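Local coordinates for protein HP0958 (Helicobacter pylori, PDB 3NA7) that probably acts in flagellar biogenesis as an export chaperone and post-transcriptional regulator, combining a kinked coiled-coil hairpin with a zinc-ribbon domain, at residues 5-17 with 169-182. Sequence-based numbering, arbitrary orientation.
Sequences THLKQLIEISHLD and LVEKTEPKIYSFYE
Y181 enters helix 5-17 as a knob among L10, I13, S14 and D17, and its length suits a path from the apolar to the polar end of that hole. Y181 CB lies against L10 CD1 at 3.8 Å; from there CG runs anti to the backbone N (chi1 173°), which carries the ring along helix 5-17 toward D17. Farther out, CE2 meets I13 CG2 and CE1 meets S14 CB, whose small side chain lets the ring close in. At the tip, Y181 OH gives D17 OD2, in the ring plane, a hydrogen bond of 2.8 Å, accepted through the anti lone pair; D17 OD1 is salt-bridged to K166. One turn back, I177 sets CG2 on L10 CD2 and CG1 over a face of the H6 imidazole (CH-pi), whose ND1 is hydrogen-bonded to G2 O. At the bend after helix 91-171, Q9 suits its place because its amide reaches a turn carbonyl: NE2 gives K172 O a weak, bent hydrogen bond (N-H...O 128°). T173 OG1 donates a hydrogen bond to L169 O, tying its hydroxyl back to that helix end; L169 CD2 packs on L16 CD1. Mostly apolar packing thus surrounds the hydroxyl of a buried tyrosine, satisfied by a carboxylate that K166 probably helps keep ionised despite nearby E182, itself paired with R185.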
loop_
_atom_site.group_PDB
_atom_site.type_symbol
_atom_site.label_atom_id
_atom_site.label_comp_id
_atom_site.label_asym_id
_atom_site.label_seq_id
_atom_site.Cartn_x
_atom_site.Cartn_y
_atom_site.Cartn_z
ATOM N N THR A 5 -30.842 27.003 21.099
ATOM C CA THR A 5 -31.608 25.806 20.717
ATOM C C THR A 5 -31.203 25.293 19.319
ATOM O O THR A 5 -31.258 24.083 19.052
ATOM C CB THR A 5 -33.136 26.050 20.797
ATOM O OG1 THR A 5 -33.493 26.298 22.160
ATOM C CG2 THR A 5 -33.928 24.842 20.309
ATOM N N HIS A 6 -30.786 26.210 18.450
ATOM C CA HIS A 6 -30.274 25.835 17.139
ATOM C C HIS A 6 -28.897 25.185 17.286
ATOM O O HIS A 6 -28.608 24.166 16.645
ATOM C CB HIS A 6 -30.244 27.032 16.187
ATOM C CG HIS A 6 -31.604 27.565 15.842
ATOM N ND1 HIS A 6 -31.820 28.876 15.467
ATOM C CD2 HIS A 6 -32.820 26.967 15.827
ATOM C CE1 HIS A 6 -33.109 29.060 15.229
ATOM N NE2 HIS A 6 -33.737 27.918 15.443
ATOM N N LEU A 7 -28.082 25.759 18.171
ATOM C CA LEU A 7 -26.781 25.208 18.555
ATOM C C LEU A 7 -26.894 23.783 19.092
ATOM O O LEU A 7 -26.168 22.887 18.654
ATOM C CB LEU A 7 -26.126 26.118 19.591
ATOM C CG LEU A 7 -24.722 25.822 20.112
ATOM C CD1 LEU A 7 -23.671 26.208 19.076
ATOM C CD2 LEU A 7 -24.495 26.610 21.390
ATOM N N LYS A 8 -27.821 23.578 20.022
ATOM C CA LYS A 8 -28.118 22.246 20.552
ATOM C C LYS A 8 -28.468 21.282 19.427
ATOM O O LYS A 8 -27.963 20.165 19.388
ATOM C CB LYS A 8 -29.251 22.298 21.594
ATOM C CG LYS A 8 -29.602 20.945 22.217
ATOM C CD LYS A 8 -30.332 21.067 23.567
ATOM C CE LYS A 8 -30.296 19.711 24.321
ATOM N NZ LYS A 8 -30.968 19.719 25.673
ATOM N N GLN A 9 -29.323 21.727 18.512
ATOM C CA GLN A 9 -29.776 20.889 17.400
ATOM C C GLN A 9 -28.653 20.429 16.493
ATOM O O GLN A 9 -28.643 19.288 16.080
ATOM C CB GLN A 9 -30.855 21.595 16.588
ATOM C CG GLN A 9 -32.257 21.262 17.059
ATOM C CD GLN A 9 -33.308 22.106 16.362
ATOM O OE1 GLN A 9 -33.249 23.336 16.383
ATOM N NE2 GLN A 9 -34.289 21.445 15.758
ATOM N N LEU A 10 -27.715 21.327 16.206
ATOM C CA LEU A 10 -26.539 21.046 15.384
ATOM C C LEU A 10 -25.522 20.177 16.102
ATOM O O LEU A 10 -24.827 19.378 15.455
ATOM C CB LEU A 10 -25.850 22.347 14.953
ATOM C CG LEU A 10 -26.647 23.274 14.035
ATOM C CD1 LEU A 10 -25.739 24.312 13.373
ATOM C CD2 LEU A 10 -27.364 22.470 12.984
ATOM N N ILE A 11 -25.408 20.341 17.422
ATOM C CA ILE A 11 -24.536 19.463 18.212
ATOM C C ILE A 11 -25.042 18.028 18.136
ATOM O O ILE A 11 -24.260 17.135 17.839
ATOM C CB ILE A 11 -24.306 19.949 19.679
ATOM C CG1 ILE A 11 -23.440 21.213 19.684
ATOM C CG2 ILE A 11 -23.601 18.842 20.529
ATOM C CD1 ILE A 11 -23.596 22.104 20.925
ATOM N N GLU A 12 -26.337 17.798 18.360
ATOM C CA GLU A 12 -26.881 16.440 18.183
ATOM C C GLU A 12 -26.602 15.899 16.781
ATOM O O GLU A 12 -26.163 14.769 16.648
ATOM C CB GLU A 12 -28.388 16.349 18.444
ATOM C CG GLU A 12 -28.887 16.996 19.729
ATOM C CD GLU A 12 -30.240 16.450 20.169
ATOM O OE1 GLU A 12 -30.265 15.381 20.826
ATOM O OE2 GLU A 12 -31.268 17.097 19.874
ATOM N N ILE A 13 -26.856 16.691 15.738
ATOM C CA ILE A 13 -26.654 16.189 14.382
ATOM C C ILE A 13 -25.178 15.870 14.114
ATOM O O ILE A 13 -24.875 14.840 13.530
ATOM C CB ILE A 13 -27.213 17.142 13.290
ATOM C CG1 ILE A 13 -28.734 17.268 13.417
ATOM C CG2 ILE A 13 -26.846 16.633 11.870
ATOM C CD1 ILE A 13 -29.269 18.600 12.934
ATOM N N SER A 14 -24.283 16.760 14.545
ATOM C CA SER A 14 -22.853 16.636 14.279
ATOM C C SER A 14 -22.271 15.418 14.976
ATOM O O SER A 14 -21.303 14.830 14.487
ATOM C CB SER A 14 -22.092 17.886 14.721
ATOM O OG SER A 14 -21.898 17.896 16.133
ATOM N N HIS A 15 -22.858 15.036 16.104
ATOM C CA HIS A 15 -22.445 13.803 16.770
ATOM C C HIS A 15 -22.835 12.544 16.005
ATOM O O HIS A 15 -22.087 11.556 16.014
ATOM C CB HIS A 15 -22.903 13.752 18.241
ATOM C CG HIS A 15 -22.012 14.525 19.162
ATOM N ND1 HIS A 15 -22.493 15.453 20.064
ATOM C CD2 HIS A 15 -20.663 14.536 19.290
ATOM C CE1 HIS A 15 -21.476 16.000 20.708
ATOM N NE2 HIS A 15 -20.356 15.457 20.262
ATOM N N LEU A 16 -23.997 12.572 15.356
ATOM C CA LEU A 16 -24.425 11.444 14.520
ATOM C C LEU A 16 -23.589 11.357 13.240
ATOM O O LEU A 16 -23.301 10.267 12.763
ATOM C CB LEU A 16 -25.909 11.537 14.172
ATOM C CG LEU A 16 -26.936 11.459 15.309
ATOM C CD1 LEU A 16 -28.318 11.602 14.729
ATOM C CD2 LEU A 16 -26.847 10.163 16.083
ATOM N N ASP A 17 -23.190 12.498 12.686
ATOM C CA ASP A 17 -22.255 12.494 11.564
ATOM C C ASP A 17 -20.913 11.858 11.950
ATOM O O ASP A 17 -20.375 11.059 11.192
ATOM C CB ASP A 17 -22.047 13.895 10.998
ATOM C CG ASP A 17 -23.167 14.320 10.046
ATOM O OD1 ASP A 17 -23.739 13.466 9.330
ATOM O OD2 ASP A 17 -23.482 15.528 10.012
ATOM N N LEU A 169 -33.769 14.026 12.996
ATOM C CA LEU A 169 -33.270 15.287 13.577
ATOM C C LEU A 169 -33.235 16.481 12.591
ATOM O O LEU A 169 -33.587 17.605 12.955
ATOM C CB LEU A 169 -31.901 15.102 14.237
ATOM C CG LEU A 169 -31.697 14.469 15.638
ATOM C CD1 LEU A 169 -32.359 13.080 15.858
ATOM C CD2 LEU A 169 -30.195 14.396 15.961
ATOM N N VAL A 170 -32.812 16.239 11.349
ATOM C CA VAL A 170 -32.641 17.319 10.361
ATOM C C VAL A 170 -34.009 17.903 9.991
ATOM O O VAL A 170 -34.157 19.099 9.825
ATOM C CB VAL A 170 -31.944 16.830 9.068
ATOM C CG1 VAL A 170 -32.114 17.867 7.960
ATOM C CG2 VAL A 170 -30.447 16.553 9.314
ATOM N N GLU A 171 -34.990 17.027 9.914
ATOM C CA GLU A 171 -36.346 17.350 9.565
ATOM C C GLU A 171 -36.941 18.329 10.562
ATOM O O GLU A 171 -37.799 19.130 10.184
ATOM C CB GLU A 171 -37.173 16.051 9.485
ATOM C CG GLU A 171 -38.518 16.180 8.785
ATOM C CD GLU A 171 -39.660 16.435 9.749
ATOM O OE1 GLU A 171 -39.936 15.532 10.564
ATOM O OE2 GLU A 171 -40.298 17.520 9.684
ATOM N N LYS A 172 -36.473 18.280 11.813
ATOM C CA LYS A 172 -36.922 19.189 12.865
ATOM C C LYS A 172 -36.068 20.452 12.960
ATOM O O LYS A 172 -36.301 21.270 13.840
ATOM C CB LYS A 172 -36.890 18.517 14.252
ATOM C CG LYS A 172 -37.659 17.221 14.438
ATOM C CD LYS A 172 -37.467 16.760 15.882
ATOM C CE LYS A 172 -37.412 15.233 16.033
ATOM N NZ LYS A 172 -38.736 14.557 15.837
ATOM N N THR A 173 -35.068 20.605 12.093
ATOM C CA THR A 173 -34.123 21.739 12.193
ATOM C C THR A 173 -34.436 22.832 11.161
ATOM O O THR A 173 -34.671 22.538 9.997
ATOM C CB THR A 173 -32.646 21.288 12.002
ATOM O OG1 THR A 173 -32.375 20.146 12.818
ATOM C CG2 THR A 173 -31.706 22.374 12.387
ATOM N N GLU A 174 -34.441 24.089 11.601
ATOM C CA GLU A 174 -34.636 25.226 10.708
ATOM C C GLU A 174 -33.723 25.051 9.475
ATOM O O GLU A 174 -32.504 24.885 9.619
ATOM C CB GLU A 174 -34.323 26.518 11.454
ATOM C CG GLU A 174 -34.529 27.795 10.654
ATOM C CD GLU A 174 -35.909 28.400 10.834
ATOM O OE1 GLU A 174 -36.360 28.454 11.996
ATOM O OE2 GLU A 174 -36.533 28.830 9.822
ATOM N N PRO A 175 -34.309 25.060 8.266
ATOM C CA PRO A 175 -33.506 24.741 7.082
ATOM C C PRO A 175 -32.294 25.634 6.925
ATOM O O PRO A 175 -31.213 25.132 6.587
ATOM C CB PRO A 175 -34.494 24.905 5.936
ATOM C CG PRO A 175 -35.813 24.519 6.569
ATOM C CD PRO A 175 -35.741 25.172 7.936
ATOM N N LYS A 176 -32.439 26.919 7.234
ATOM C CA LYS A 176 -31.291 27.837 7.211
ATOM C C LYS A 176 -30.145 27.446 8.157
ATOM O O LYS A 176 -28.992 27.695 7.850
ATOM C CB LYS A 176 -31.724 29.276 7.509
ATOM C CG LYS A 176 -31.890 29.622 8.995
ATOM C CD LYS A 176 -31.565 31.084 9.270
ATOM C CE LYS A 176 -31.294 31.353 10.764
ATOM N NZ LYS A 176 -32.519 31.711 11.531
ATOM N N ILE A 177 -30.479 26.888 9.320
ATOM C CA ILE A 177 -29.498 26.521 10.338
ATOM C C ILE A 177 -28.697 25.281 9.889
ATOM O O ILE A 177 -27.467 25.226 10.015
ATOM C CB ILE A 177 -30.217 26.192 11.674
ATOM C CG1 ILE A 177 -30.829 27.463 12.326
ATOM C CG2 ILE A 177 -29.299 25.426 12.622
ATOM C CD1 ILE A 177 -29.824 28.539 12.755
ATOM N N TYR A 178 -29.430 24.294 9.382
ATOM C CA TYR A 178 -28.870 23.091 8.825
ATOM C C TYR A 178 -27.867 23.385 7.707
ATOM O O TYR A 178 -26.760 22.826 7.697
ATOM C CB TYR A 178 -30.017 22.271 8.297
ATOM C CG TYR A 178 -29.624 21.084 7.493
ATOM C CD1 TYR A 178 -28.884 20.035 8.040
ATOM C CD2 TYR A 178 -30.047 20.980 6.181
ATOM C CE1 TYR A 178 -28.565 18.919 7.269
ATOM C CE2 TYR A 178 -29.736 19.918 5.421
ATOM C CZ TYR A 178 -29.000 18.887 5.948
ATOM O OH TYR A 178 -28.739 17.841 5.099
ATOM N N SER A 179 -28.255 24.293 6.808
ATOM C CA SER A 179 -27.466 24.659 5.633
ATOM C C SER A 179 -26.209 25.404 5.988
ATOM O O SER A 179 -25.213 25.344 5.272
ATOM C CB SER A 179 -28.293 25.533 4.701
ATOM O OG SER A 179 -29.256 24.735 4.058
ATOM N N PHE A 180 -26.280 26.148 7.080
ATOM C CA PHE A 180 -25.140 26.868 7.577
ATOM C C PHE A 180 -24.144 25.826 8.081
ATOM O O PHE A 180 -22.952 25.926 7.832
ATOM C CB PHE A 180 -25.596 27.793 8.716
ATOM C CG PHE A 180 -24.612 28.860 9.049
ATOM C CD1 PHE A 180 -24.533 30.018 8.274
ATOM C CD2 PHE A 180 -23.747 28.704 10.127
ATOM C CE1 PHE A 180 -23.598 31.026 8.578
ATOM C CE2 PHE A 180 -22.809 29.704 10.445
ATOM C CZ PHE A 180 -22.733 30.865 9.665
ATOM N N TYR A 181 -24.665 24.823 8.789
ATOM C CA TYR A 181 -23.917 23.653 9.198
ATOM C C TYR A 181 -23.306 22.925 7.986
ATOM O O TYR A 181 -22.078 22.780 7.908
ATOM C CB TYR A 181 -24.811 22.702 10.014
ATOM C CG TYR A 181 -24.155 21.374 10.343
ATOM C CD1 TYR A 181 -23.019 21.321 11.166
ATOM C CD2 TYR A 181 -24.668 20.179 9.845
ATOM C CE1 TYR A 181 -22.401 20.107 11.474
ATOM C CE2 TYR A 181 -24.058 18.958 10.133
ATOM C CZ TYR A 181 -22.928 18.931 10.953
ATOM O OH TYR A 181 -22.320 17.741 11.258
ATOM N N GLU A 182 -24.140 22.505 7.038
ATOM C CA GLU A 182 -23.627 21.793 5.842
ATOM C C GLU A 182 -22.600 22.576 5.022
ATOM O O GLU A 182 -21.612 22.016 4.595
ATOM C CB GLU A 182 -24.751 21.254 4.966
ATOM C CG GLU A 182 -25.559 20.132 5.651
ATOM C CD GLU A 182 -24.772 18.816 5.802
ATOM O OE1 GLU A 182 -24.067 18.405 4.857
ATOM O OE2 GLU A 182 -24.869 18.180 6.865
#